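Local coordinates for peptidoglycan glycosyltransferase (Atopobium parvulum, PDB 4OVD), which belongs to the penicillin-binding proteins, joining a dimerisation domain to a second domain of the penicillin-binding transpeptidase family, at residues F297-T302 against D466-V471; M340-R345 against R350-G355; G60-R65 against T150-P155; V161-F166 against Y261-Y266. All coordinates share one frame; numbering follows the deposited sequence.

Contact 1: residues F297-T302 against D466-V471; sequences FKVITT and DMMTTV
Val299 and Met468 are the residues whose CA atoms come nearest between segments 297-302 and 466-471, 8.0 Å apart, each on a helix of the penicillin-binding transpeptidase domain. Helix 298-307, which carries the lysine of the family's SxxK motif near its start, here lies beside helix 458-474. At this spacing the backbones share no hydrogen bond, and side chains alone close the interface. Met467 and Met468 are selenomethionines in the model. The Met468 chain turns at its last torsion (chi3 67°), and its selenium faces both branches of Val299, with SE 4.1 Å from Val299 CG1 and equally far from CG2. The two side chains cross almost perpendicularly, and Met468 CG adds a further touch on Val299 CG2. Tyr425 of helix 418-429 packs against both residues and covers this end of the contact.

One turn along the first helix the partner changes. Thr302 is buried, and its hydroxyl is hydrogen-bonded with Glu464 OE1, so the polar group is already engaged while the carbon side meets the second helix. Lys298 points its amine to another quarter of the domain, where Ser351 OG and Asn353 OD1 hold NZ. Met467, which also packs on Val344 and Leu348 of helix 344-350, is bent at its end in the opposite sense from Met468 (chi3 -76°), and its terminal CE rests 4.2 Å from Thr302 CB.

Contact 2: residues M340-R345 against R350-G355; sequences MDMSVR and RSSNVG
Met340 lays its selenium over one face of the Arg350 guanidinium, displaced toward the rim, with SE 3.4 Å from Arg350 NH2. The two side chains arrive from opposite directions, and the extended Met340 chain brings its methyl close as well, CE lying 3.3 Å from Arg350 NH2. Beside this pair, Met342 crosses the aliphatic part of Arg350 at roughly a right angle, its CE 4.1 Å from Arg350 CD, while its selenium sits 3.9 Å from Ser352 OG. Both methionines are selenomethionines in the model.

The next shell explains why these groups stay put. Arg350 NE makes a salt bridge with Glu346 OE2. Ser352 OG accepts from Gly355 N at 2.9 Å, an N-cap bond that starts helix 353-364, and is also hydrogen-bonded with Asp332 OD2. Between the two helices Ser351, with positive phi, is the C-prime residue of a Schellman motif ending helix 344-350; with Asn353 it belongs to the SxN motif of penicillin-binding proteins. Strand 340-343 pairs antiparallel with strand 316-319 through backbone hydrogen bonds such as Met340 with Ile319.

The chemistry divides the arginine by direction: its NE is spent on a carboxylate, whereas one flat face lies against the methionine's chalcogen, selenium in this model, a polarisable neighbour that may ease the part-burial of the cation.

Contact 3: residues G60-R65 against T150-P155; sequences GTIYDR and TKRVYP
Arg152 reaches Gly60 end-on, and both terminal nitrogens close on one acceptor: NH1 lies 2.7 Å and NH2 2.6 Å from Gly60 O. The oxygen sits in the guanidinium plane, at the edge between the two nitrogens, yet the donors meet the carbonyl differently. NH1 comes nearly along the C=O axis (173°), whereas NH2 stands above the carbonyl plane, 43° out of it. A fork of this kind bends both bonds, and neither N-H points straight at the oxygen. The third nitrogen is satisfied as well, for Arg152 NE forms a salt bridge with Glu178 OE2 of helix 176-180. The buried guanidinium thus has a carboxylate at NE and a carbonyl at NH1 and NH2.

Strands 62-63 and 151-153 are not neighbours in the mixed six-stranded sheet, because strand 69-74 runs between them; both segments fall in the dimerisation-domain range. The CA atoms of Thr61 and Arg152 are accordingly 9.2 Å apart, and a long side chain has to span the intervening strand, packing on Ala71 and Ser73 as it goes. A bend at chi2 (-62°) and a further one at chi3 lead it across. Ile62 adds a packing contact, CD1 3.8 Å from Arg152 NH1, obliquely to the guanidinium, the two side chains crossing at about a right angle. The backbone of the first segment is occupied too: Gly60 is hydrogen-bonded to the main chain of Leu185, and Thr61 N to Asp218 OD1, while Ile62 pairs with Leu70 and Ala71 of strand 69-74.

Contact 4: residues V161-F166 against Y261-Y266; sequences VQILGF and YAAASY
Gln162 uses its side-chain amide to dock the short helix 161-164 on strand 260-266, an outermost strand of the five-stranded antiparallel sheet in the transpeptidase domain. The amide meets Ser265 much as a neighbouring strand's peptide would, giving and taking one hydrogen bond. Ser265 N donates to Gln162 OE1 at 3.0 Å with an N-H...O angle of 164°, and Gln162 NE2 donates to Ser265 O at 3.0 Å. The second bond is nearly as straight, and the accepting oxygen lies close to the amide plane of the glutamine, although NE2 itself stands well above the Ser265 carbonyl plane. Gln162 holds CG opposite its backbone N (chi1 -165°) and continues extended, which carries the amide all the way to the strand. NE2 also bonds Ser281 O, so both amide hydrogens have acceptors and the group's rotation is settled. Gln162 OE1 further touches Ala264 CA at 3.6 Å. This is the tight half of the contact. Ser265 is itself pinned on its other polar group, OG being bonded to Lys285 N.

The looser half belongs to Ile163, which meets the strand through van der Waals touches and makes no hydrogen bond to it. Two residues later Gly165, with positive phi, ends the helix. Ala263 O, which also bonds Gln228 NE2 of helix 225-242, is the atom Ile163 CD1 meets at 3.5 Å, and the same methyl lies 4.2 Å from Ala263 CB.

Along the chain the order is contact 3, contact 4, then contact 1, whose two segments bracket contact 2 in sequence. They form two pairs at opposite sides of the molecule's centre. Contacts 3 and 4 have centres 14 Å apart and touch through Tyr154 and Ile62, with strand 151-153 leading on to helix 161-164. Contacts 1 and 2, 11 Å apart between centres, share the transpeptidase domain and meet through the Asp466-Arg345 salt bridge and Lys298 against Ser351. Contact 4 joins the protein's two parts, tying a helix of the dimerisation region to the transpeptidase sheet, while contacts 2 and 3 are the most widely separated of the four, about 50 Å between centres.

Contact 1: residues F297-T302 against D466-V471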
loop_
_atom_site.group_PDB
_atom_site.type_symbol
_atom_site.label_atom_id
_atom_site.label_comp_id
_atom_site.label_asym_id
_atom_site.label_seq_id
_atom_site.Cartn_x
_atom_site.Cartn_y
_atom_site.Cartn_z
ATOM N N PHE A 297 10.722 5.059 1.588
ATOM C CA PHE A 297 11.014 4.521 2.894
ATOM C C PHE A 297 11.608 5.618 3.850
ATOM O O PHE A 297 11.665 5.412 5.070
ATOM C CB PHE A 297 12.056 3.446 2.740
ATOM C CG PHE A 297 12.084 2.441 3.862
ATOM C CD1 PHE A 297 11.079 1.497 3.947
ATOM C CD2 PHE A 297 13.077 2.480 4.858
ATOM C CE1 PHE A 297 11.084 0.570 4.974
ATOM C CE2 PHE A 297 13.042 1.606 5.891
ATOM C CZ PHE A 297 12.079 0.603 5.925
ATOM N N LYS A 298 12.066 6.757 3.306
ATOM C CA LYS A 298 12.752 7.741 4.136
ATOM C C LYS A 298 11.874 8.329 5.241
ATOM O O LYS A 298 12.377 8.874 6.177
ATOM C CB LYS A 298 13.327 8.836 3.292
ATOM C CG LYS A 298 14.346 8.308 2.325
ATOM C CD LYS A 298 14.909 9.411 1.480
ATOM C CE LYS A 298 15.764 8.822 0.372
ATOM N NZ LYS A 298 16.334 9.853 -0.473
ATOM N N VAL A 299 10.571 8.217 5.115
ATOM C CA VAL A 299 9.635 8.678 6.146
ATOM C C VAL A 299 9.759 7.788 7.398
ATOM O O VAL A 299 9.604 8.250 8.534
ATOM C CB VAL A 299 8.241 8.628 5.537
ATOM C CG1 VAL A 299 7.190 8.712 6.624
ATOM C CG2 VAL A 299 8.115 9.776 4.525
ATOM N N ILE A 300 10.062 6.508 7.173
ATOM C CA ILE A 300 10.289 5.554 8.265
ATOM C C ILE A 300 11.599 5.884 8.967
ATOM O O ILE A 300 11.676 6.001 10.161
ATOM C CB ILE A 300 10.243 4.107 7.695
ATOM C CG1 ILE A 300 8.788 3.876 7.287
ATOM C CG2 ILE A 300 10.571 3.088 8.722
ATOM C CD1 ILE A 300 8.552 2.814 6.288
ATOM N N THR A 301 12.659 6.051 8.201
ATOM C CA THR A 301 13.943 6.393 8.766
ATOM C C THR A 301 13.878 7.676 9.576
ATOM O O THR A 301 14.459 7.762 10.680
ATOM C CB THR A 301 14.940 6.568 7.649
ATOM O OG1 THR A 301 14.945 5.338 6.889
ATOM C CG2 THR A 301 16.315 7.014 8.225
ATOM N N THR A 302 13.215 8.714 9.055
ATOM C CA THR A 302 13.192 9.971 9.827
ATOM C C THR A 302 12.294 9.840 11.027
ATOM O O THR A 302 12.575 10.434 12.082
ATOM C CB THR A 302 12.792 11.162 8.941
ATOM O OG1 THR A 302 11.628 10.785 8.208
ATOM C CG2 THR A 302 13.805 11.396 7.863
ATOM N N ASP A 466 4.632 17.475 8.925
ATOM C CA ASP A 466 5.168 18.780 8.576
ATOM C C ASP A 466 6.233 18.652 7.481
ATOM O O ASP A 466 6.231 19.401 6.514
ATOM C CB ASP A 466 5.729 19.534 9.778
ATOM C CG ASP A 466 5.992 21.004 9.455
ATOM O OD1 ASP A 466 5.004 21.737 9.254
ATOM O OD2 ASP A 466 7.174 21.423 9.398
HETATM N N MSE A 467 7.132 17.703 7.614
HETATM C CA MSE A 467 8.147 17.535 6.612
HETATM C C MSE A 467 7.570 16.997 5.324
HETATM O O MSE A 467 7.968 17.428 4.272
HETATM C CB MSE A 467 9.337 16.681 7.008
HETATM C CG MSE A 467 10.021 17.290 8.193
HETATM SE SE MSE A 467 11.620 16.302 8.741
HETATM C CE MSE A 467 10.788 14.762 9.654
HETATM N N MSE A 468 6.578 16.118 5.395
HETATM C CA MSE A 468 5.968 15.558 4.187
HETATM C C MSE A 468 5.201 16.632 3.478
HETATM O O MSE A 468 5.007 16.553 2.281
HETATM C CB MSE A 468 5.078 14.419 4.543
HETATM C CG MSE A 468 5.990 13.273 4.951
HETATM SE SE MSE A 468 4.764 11.915 5.707
HETATM C CE MSE A 468 3.754 11.373 4.127
ATOM N N THR A 469 4.736 17.646 4.209
ATOM C CA THR A 469 4.071 18.767 3.591
ATOM C C THR A 469 5.088 19.613 2.782
ATOM O O THR A 469 4.750 20.088 1.698
ATOM C CB THR A 469 3.361 19.616 4.654
ATOM O OG1 THR A 469 2.433 18.743 5.298
ATOM C CG2 THR A 469 2.614 20.829 4.042
ATOM N N THR A 470 6.313 19.764 3.295
ATOM C CA THR A 470 7.398 20.497 2.622
ATOM C C THR A 470 7.738 19.791 1.345
ATOM O O THR A 470 7.998 20.443 0.348
ATOM C CB THR A 470 8.651 20.533 3.512
ATOM O OG1 THR A 470 8.377 21.374 4.631
ATOM C CG2 THR A 470 9.830 21.133 2.834
ATOM N N VAL A 471 7.682 18.475 1.353
ATOM C CA VAL A 471 7.986 17.684 0.150
ATOM C C VAL A 471 7.061 18.090 -0.995
ATOM O O VAL A 471 7.472 18.179 -2.134
ATOM C CB VAL A 471 7.853 16.149 0.363
ATOM C CG1 VAL A 471 7.969 15.360 -0.980
ATOM C CG2 VAL A 471 8.971 15.670 1.319
#

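Contact 2: residues M340-R345 against R350-G355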
loop_
_atom_site.group_PDB
_atom_site.type_symbol
_atom_site.label_atom_id
_atom_site.label_comp_id
_atom_site.label_asym_id
_atom_site.label_seq_id
_atom_site.Cartn_x
_atom_site.Cartn_y
_atom_site.Cartn_z
HETATM N N MSE A 340 26.751 20.173 1.576
HETATM C CA MSE A 340 25.767 21.172 1.744
HETATM C C MSE A 340 25.248 20.966 3.143
HETATM O O MSE A 340 25.119 19.844 3.629
HETATM C CB MSE A 340 24.681 20.961 0.668
HETATM C CG MSE A 340 23.447 21.842 0.817
HETATM SE SE MSE A 340 22.016 21.357 -0.474
HETATM C CE MSE A 340 20.588 22.423 0.412
ATOM N N ASP A 341 24.958 22.075 3.799
ATOM C CA ASP A 341 24.340 22.053 5.114
ATOM C C ASP A 341 22.878 21.816 4.839
ATOM O O ASP A 341 22.258 22.596 4.110
ATOM C CB ASP A 341 24.589 23.422 5.743
ATOM C CG ASP A 341 26.035 23.581 6.119
ATOM O OD1 ASP A 341 26.547 22.617 6.757
ATOM O OD2 ASP A 341 26.651 24.606 5.754
HETATM N N MSE A 342 22.319 20.736 5.338
HETATM C CA MSE A 342 20.915 20.428 5.070
HETATM C C MSE A 342 20.229 20.064 6.329
HETATM O O MSE A 342 20.819 19.373 7.168
HETATM C CB MSE A 342 20.780 19.135 4.202
HETATM C CG MSE A 342 21.473 19.089 2.885
HETATM SE SE MSE A 342 21.015 17.317 2.147
HETATM C CE MSE A 342 22.277 17.359 0.627
ATOM N N SER A 343 19.054 20.629 6.575
ATOM C CA SER A 343 18.237 20.220 7.732
ATOM C C SER A 343 17.657 18.834 7.356
ATOM O O SER A 343 17.686 18.449 6.172
ATOM C CB SER A 343 17.134 21.207 7.965
ATOM O OG SER A 343 16.260 21.227 6.825
ATOM N N VAL A 344 17.150 18.107 8.336
ATOM C CA VAL A 344 16.516 16.828 8.121
ATOM C C VAL A 344 15.348 17.088 7.172
ATOM O O VAL A 344 15.080 16.299 6.266
ATOM C CB VAL A 344 16.025 16.181 9.414
ATOM C CG1 VAL A 344 15.228 14.899 9.106
ATOM C CG2 VAL A 344 17.203 15.874 10.329
ATOM N N ARG A 345 14.620 18.165 7.414
ATOM C CA ARG A 345 13.508 18.598 6.507
ATOM C C ARG A 345 14.030 18.699 5.051
ATOM O O ARG A 345 13.465 18.147 4.110
ATOM C CB ARG A 345 12.925 19.943 6.941
ATOM C CG ARG A 345 11.828 20.450 6.021
ATOM C CD ARG A 345 11.466 21.884 6.369
ATOM N NE ARG A 345 11.088 22.056 7.761
ATOM C CZ ARG A 345 9.901 21.712 8.242
ATOM N NH1 ARG A 345 8.941 21.228 7.434
ATOM N NH2 ARG A 345 9.640 21.910 9.522
ATOM N N ARG A 350 14.398 17.250 -0.859
ATOM C CA ARG A 350 15.146 16.824 -2.019
ATOM C C ARG A 350 15.441 15.318 -2.152
ATOM O O ARG A 350 15.999 14.883 -3.116
ATOM C CB ARG A 350 16.429 17.612 -2.070
ATOM C CG ARG A 350 17.479 17.166 -1.124
ATOM C CD ARG A 350 18.815 17.800 -1.442
ATOM N NE ARG A 350 18.753 19.247 -1.512
ATOM C CZ ARG A 350 19.355 19.977 -2.427
ATOM N NH1 ARG A 350 20.077 19.399 -3.360
ATOM N NH2 ARG A 350 19.240 21.279 -2.406
ATOM N N SER A 351 15.050 14.544 -1.174
ATOM C CA SER A 351 15.292 13.133 -1.166
ATOM C C SER A 351 16.753 12.801 -1.274
ATOM O O SER A 351 17.183 12.167 -2.192
ATOM C CB SER A 351 14.494 12.431 -2.230
ATOM O OG SER A 351 14.281 11.128 -1.830
ATOM N N SER A 352 17.515 13.247 -0.315
ATOM C CA SER A 352 18.974 12.915 -0.297
ATOM C C SER A 352 19.274 11.534 0.315
ATOM O O SER A 352 19.074 11.298 1.529
ATOM C CB SER A 352 19.670 13.952 0.569
ATOM O OG SER A 352 21.038 13.663 0.865
ATOM N N ASN A 353 19.765 10.630 -0.509
ATOM C CA ASN A 353 20.205 9.353 -0.009
ATOM C C ASN A 353 21.366 9.484 0.905
ATOM O O ASN A 353 21.448 8.745 1.890
ATOM C CB ASN A 353 20.630 8.392 -1.145
ATOM C CG ASN A 353 19.464 7.999 -2.003
ATOM O OD1 ASN A 353 18.332 7.887 -1.541
ATOM N ND2 ASN A 353 19.750 7.694 -3.205
ATOM N N VAL A 354 22.306 10.349 0.543
ATOM C CA VAL A 354 23.465 10.555 1.375
ATOM C C VAL A 354 23.099 11.018 2.786
ATOM O O VAL A 354 23.614 10.519 3.766
ATOM C CB VAL A 354 24.443 11.552 0.757
ATOM C CG1 VAL A 354 25.635 11.756 1.694
ATOM C CG2 VAL A 354 24.997 11.003 -0.557
ATOM N N GLY A 355 22.162 11.939 2.869
ATOM C CA GLY A 355 21.736 12.488 4.167
ATOM C C GLY A 355 21.102 11.375 4.994
ATOM O O GLY A 355 21.361 11.294 6.207
#

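Contact 3: residues G60-R65 against T150-P155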
loop_
_atom_site.group_PDB
_atom_site.type_symbol
_atom_site.label_atom_id
_atom_site.label_comp_id
_atom_site.label_asym_id
_atom_site.label_seq_id
_atom_site.Cartn_x
_atom_site.Cartn_y
_atom_site.Cartn_z
ATOM N N GLY A 60 -22.971 -16.142 0.336
ATOM C CA GLY A 60 -23.248 -14.827 0.898
ATOM C C GLY A 60 -23.016 -13.733 -0.139
ATOM O O GLY A 60 -22.207 -13.863 -1.043
ATOM N N THR A 61 -23.732 -12.634 0.036
ATOM C CA THR A 61 -23.697 -11.515 -0.853
ATOM C C THR A 61 -22.539 -10.597 -0.392
ATOM O O THR A 61 -22.201 -10.548 0.797
ATOM C CB THR A 61 -25.068 -10.811 -0.814
ATOM O OG1 THR A 61 -26.046 -11.668 -1.404
ATOM C CG2 THR A 61 -25.067 -9.467 -1.585
ATOM N N ILE A 62 -21.911 -9.928 -1.349
ATOM C CA ILE A 62 -20.819 -8.995 -1.067
ATOM C C ILE A 62 -21.325 -7.612 -1.455
ATOM O O ILE A 62 -21.685 -7.404 -2.610
ATOM C CB ILE A 62 -19.501 -9.334 -1.821
ATOM C CG1 ILE A 62 -19.055 -10.759 -1.445
ATOM C CG2 ILE A 62 -18.452 -8.269 -1.486
ATOM C CD1 ILE A 62 -17.795 -11.300 -2.063
ATOM N N TYR A 63 -21.425 -6.719 -0.457
ATOM C CA TYR A 63 -21.843 -5.349 -0.639
ATOM C C TYR A 63 -20.665 -4.391 -0.576
ATOM O O TYR A 63 -19.700 -4.652 0.117
ATOM C CB TYR A 63 -22.764 -4.944 0.511
ATOM C CG TYR A 63 -24.048 -5.738 0.601
ATOM C CD1 TYR A 63 -25.164 -5.422 -0.173
ATOM C CD2 TYR A 63 -24.148 -6.789 1.479
ATOM C CE1 TYR A 63 -26.337 -6.174 -0.080
ATOM C CE2 TYR A 63 -25.287 -7.549 1.574
ATOM C CZ TYR A 63 -26.400 -7.225 0.830
ATOM O OH TYR A 63 -27.534 -8.031 1.014
ATOM N N ASP A 64 -20.739 -3.277 -1.285
ATOM C CA ASP A 64 -19.714 -2.263 -1.163
ATOM C C ASP A 64 -20.164 -1.320 0.001
ATOM O O ASP A 64 -21.211 -1.555 0.611
ATOM C CB ASP A 64 -19.465 -1.519 -2.481
ATOM C CG ASP A 64 -20.393 -0.329 -2.694
ATOM O OD1 ASP A 64 -21.487 -0.220 -2.067
ATOM O OD2 ASP A 64 -20.010 0.480 -3.561
ATOM N N ARG A 65 -19.400 -0.262 0.300
ATOM C CA ARG A 65 -19.686 0.601 1.443
ATOM C C ARG A 65 -21.014 1.358 1.356
ATOM O O ARG A 65 -21.510 1.783 2.389
ATOM C CB ARG A 65 -18.534 1.635 1.655
ATOM C CG ARG A 65 -18.516 2.775 0.627
ATOM C CD ARG A 65 -17.266 3.644 0.739
ATOM N NE ARG A 65 -16.919 3.852 2.140
ATOM C CZ ARG A 65 -17.278 4.879 2.893
ATOM N NH1 ARG A 65 -17.991 5.910 2.402
ATOM N NH2 ARG A 65 -16.885 4.886 4.163
ATOM N N THR A 150 -25.569 -22.999 -8.974
ATOM C CA THR A 150 -25.680 -21.592 -8.598
ATOM C C THR A 150 -24.516 -20.890 -9.264
ATOM O O THR A 150 -23.488 -21.492 -9.518
ATOM C CB THR A 150 -25.535 -21.332 -7.063
ATOM O OG1 THR A 150 -24.208 -21.632 -6.638
ATOM C CG2 THR A 150 -26.523 -22.172 -6.219
ATOM N N LYS A 151 -24.648 -19.620 -9.557
ATOM C CA LYS A 151 -23.480 -18.897 -10.064
ATOM C C LYS A 151 -23.500 -17.520 -9.512
ATOM O O LYS A 151 -24.569 -17.014 -9.170
ATOM C CB LYS A 151 -23.474 -18.823 -11.584
ATOM C CG LYS A 151 -24.658 -18.127 -12.242
ATOM C CD LYS A 151 -24.199 -17.590 -13.595
ATOM C CE LYS A 151 -25.293 -16.933 -14.423
ATOM N NZ LYS A 151 -26.362 -17.919 -14.754
ATOM N N ARG A 152 -22.327 -16.914 -9.402
ATOM C CA ARG A 152 -22.221 -15.547 -9.015
ATOM C C ARG A 152 -22.458 -14.674 -10.202
ATOM O O ARG A 152 -22.071 -14.999 -11.319
ATOM C CB ARG A 152 -20.803 -15.165 -8.587
ATOM C CG ARG A 152 -20.403 -15.560 -7.214
ATOM C CD ARG A 152 -21.266 -14.892 -6.192
ATOM N NE ARG A 152 -20.489 -14.652 -5.009
ATOM C CZ ARG A 152 -20.992 -14.385 -3.825
ATOM N NH1 ARG A 152 -20.159 -14.175 -2.822
ATOM N NH2 ARG A 152 -22.313 -14.396 -3.622
ATOM N N VAL A 153 -23.025 -13.525 -9.916
ATOM C CA VAL A 153 -23.255 -12.523 -10.891
ATOM C C VAL A 153 -22.588 -11.286 -10.286
ATOM O O VAL A 153 -22.747 -11.037 -9.064
ATOM C CB VAL A 153 -24.747 -12.220 -11.066
ATOM C CG1 VAL A 153 -24.922 -11.170 -12.150
ATOM C CG2 VAL A 153 -25.528 -13.479 -11.423
ATOM N N TYR A 154 -21.811 -10.619 -11.127
ATOM C CA TYR A 154 -21.066 -9.419 -10.802
ATOM C C TYR A 154 -21.650 -8.316 -11.616
ATOM O O TYR A 154 -21.386 -8.179 -12.793
ATOM C CB TYR A 154 -19.603 -9.574 -11.146
ATOM C CG TYR A 154 -18.969 -10.711 -10.454
ATOM C CD1 TYR A 154 -18.578 -10.605 -9.152
ATOM C CD2 TYR A 154 -18.769 -11.890 -11.098
ATOM C CE1 TYR A 154 -18.011 -11.657 -8.509
ATOM C CE2 TYR A 154 -18.198 -12.938 -10.467
ATOM C CZ TYR A 154 -17.823 -12.804 -9.174
ATOM O OH TYR A 154 -17.255 -13.843 -8.538
ATOM N N PRO A 155 -22.537 -7.517 -10.885
ATOM C CA PRO A 155 -23.218 -6.506 -11.686
ATOM C C PRO A 155 -22.388 -5.414 -12.306
ATOM O O PRO A 155 -22.872 -4.813 -13.249
ATOM C CB PRO A 155 -24.142 -5.838 -10.685
ATOM C CG PRO A 155 -24.465 -6.884 -9.734
ATOM C CD PRO A 155 -23.143 -7.428 -9.469
#

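Contact 4: residues V161-F166 against Y261-Y266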
loop_
_atom_site.group_PDB
_atom_site.type_symbol
_atom_site.label_atom_id
_atom_site.label_comp_id
_atom_site.label_asym_id
_atom_site.label_seq_id
_atom_site.Cartn_x
_atom_site.Cartn_y
_atom_site.Cartn_z
ATOM N N VAL A 161 -13.216 -6.714 -9.737
ATOM C CA VAL A 161 -13.215 -8.172 -9.695
ATOM C C VAL A 161 -11.867 -8.718 -9.176
ATOM O O VAL A 161 -11.783 -9.841 -8.646
ATOM C CB VAL A 161 -13.592 -8.788 -11.044
ATOM C CG1 VAL A 161 -12.419 -8.742 -12.009
ATOM C CG2 VAL A 161 -14.009 -10.227 -10.841
ATOM N N GLN A 162 -10.804 -7.944 -9.350
ATOM C CA GLN A 162 -9.519 -8.308 -8.827
ATOM C C GLN A 162 -9.591 -8.439 -7.296
ATOM O O GLN A 162 -8.983 -9.339 -6.695
ATOM C CB GLN A 162 -8.490 -7.277 -9.240
ATOM C CG GLN A 162 -7.034 -7.707 -9.077
ATOM C CD GLN A 162 -6.126 -6.631 -9.652
ATOM O OE1 GLN A 162 -6.186 -5.522 -9.209
ATOM N NE2 GLN A 162 -5.349 -6.937 -10.650
ATOM N N ILE A 163 -10.339 -7.556 -6.656
ATOM C CA ILE A 163 -10.501 -7.579 -5.194
ATOM C C ILE A 163 -11.522 -8.643 -4.885
ATOM O O ILE A 163 -11.343 -9.452 -4.000
ATOM C CB ILE A 163 -11.028 -6.218 -4.667
ATOM C CG1 ILE A 163 -10.090 -5.057 -5.009
ATOM C CG2 ILE A 163 -11.268 -6.209 -3.174
ATOM C CD1 ILE A 163 -8.649 -5.255 -4.629
ATOM N N LEU A 164 -12.621 -8.652 -5.614
ATOM C CA LEU A 164 -13.661 -9.637 -5.345
ATOM C C LEU A 164 -13.209 -11.086 -5.500
ATOM O O LEU A 164 -13.544 -11.932 -4.684
ATOM C CB LEU A 164 -14.877 -9.412 -6.252
ATOM C CG LEU A 164 -15.548 -8.068 -6.046
ATOM C CD1 LEU A 164 -16.525 -7.733 -7.199
ATOM C CD2 LEU A 164 -16.251 -8.115 -4.712
ATOM N N GLY A 165 -12.468 -11.367 -6.554
ATOM C CA GLY A 165 -12.023 -12.731 -6.856
ATOM C C GLY A 165 -13.089 -13.426 -7.657
ATOM O O GLY A 165 -14.147 -12.865 -7.906
ATOM N N PHE A 166 -12.849 -14.654 -8.079
ATOM C CA PHE A 166 -13.886 -15.381 -8.828
ATOM C C PHE A 166 -14.187 -16.619 -8.096
ATOM O O PHE A 166 -13.433 -17.036 -7.190
ATOM C CB PHE A 166 -13.523 -15.607 -10.304
ATOM C CG PHE A 166 -12.515 -16.693 -10.538
ATOM C CD1 PHE A 166 -11.181 -16.479 -10.319
ATOM C CD2 PHE A 166 -12.923 -17.932 -11.036
ATOM C CE1 PHE A 166 -10.262 -17.511 -10.526
ATOM C CE2 PHE A 166 -12.017 -18.949 -11.266
ATOM C CZ PHE A 166 -10.688 -18.732 -11.007
ATOM N N TYR A 261 -10.731 2.067 0.393
ATOM C CA TYR A 261 -11.770 2.552 -0.446
ATOM C C TYR A 261 -11.665 2.049 -1.849
ATOM O O TYR A 261 -12.685 1.894 -2.518
ATOM C CB TYR A 261 -11.768 4.055 -0.515
ATOM C CG TYR A 261 -11.881 4.763 0.783
ATOM C CD1 TYR A 261 -13.056 4.699 1.535
ATOM C CD2 TYR A 261 -10.880 5.618 1.184
ATOM C CE1 TYR A 261 -13.170 5.386 2.726
ATOM C CE2 TYR A 261 -10.986 6.340 2.362
ATOM C CZ TYR A 261 -12.136 6.247 3.112
ATOM O OH TYR A 261 -12.188 6.974 4.253
ATOM N N ALA A 262 -10.445 1.859 -2.304
ATOM C CA ALA A 262 -10.160 1.351 -3.659
ATOM C C ALA A 262 -8.753 0.813 -3.752
ATOM O O ALA A 262 -7.878 1.250 -3.040
ATOM C CB ALA A 262 -10.339 2.438 -4.679
ATOM N N ALA A 263 -8.537 -0.167 -4.618
ATOM C CA ALA A 263 -7.221 -0.720 -4.795
ATOM C C ALA A 263 -7.147 -1.529 -6.057
ATOM O O ALA A 263 -8.078 -2.305 -6.389
ATOM C CB ALA A 263 -6.856 -1.583 -3.580
ATOM N N ALA A 264 -6.047 -1.382 -6.776
ATOM C CA ALA A 264 -5.876 -2.144 -8.001
ATOM C C ALA A 264 -4.430 -2.268 -8.429
ATOM O O ALA A 264 -3.601 -1.473 -8.041
ATOM C CB ALA A 264 -6.697 -1.505 -9.117
ATOM N N SER A 265 -4.151 -3.323 -9.184
ATOM C CA SER A 265 -2.869 -3.586 -9.778
ATOM C C SER A 265 -3.099 -3.868 -11.266
ATOM O O SER A 265 -4.090 -4.414 -11.648
ATOM C CB SER A 265 -2.220 -4.834 -9.122
ATOM O OG SER A 265 -1.795 -4.489 -7.850
ATOM N N TYR A 266 -2.139 -3.517 -12.077
ATOM C CA TYR A 266 -2.174 -3.701 -13.493
ATOM C C TYR A 266 -1.098 -4.726 -13.735
ATOM O O TYR A 266 0.016 -4.559 -13.216
ATOM C CB TYR A 266 -1.852 -2.395 -14.247
ATOM C CG TYR A 266 -1.936 -2.521 -15.741
ATOM C CD1 TYR A 266 -0.911 -3.100 -16.459
ATOM C CD2 TYR A 266 -3.042 -2.058 -16.451
ATOM C CE1 TYR A 266 -0.996 -3.254 -17.833
ATOM C CE2 TYR A 266 -3.126 -2.208 -17.831
ATOM C CZ TYR A 266 -2.108 -2.815 -18.504
ATOM O OH TYR A 266 -2.146 -2.949 -19.862
#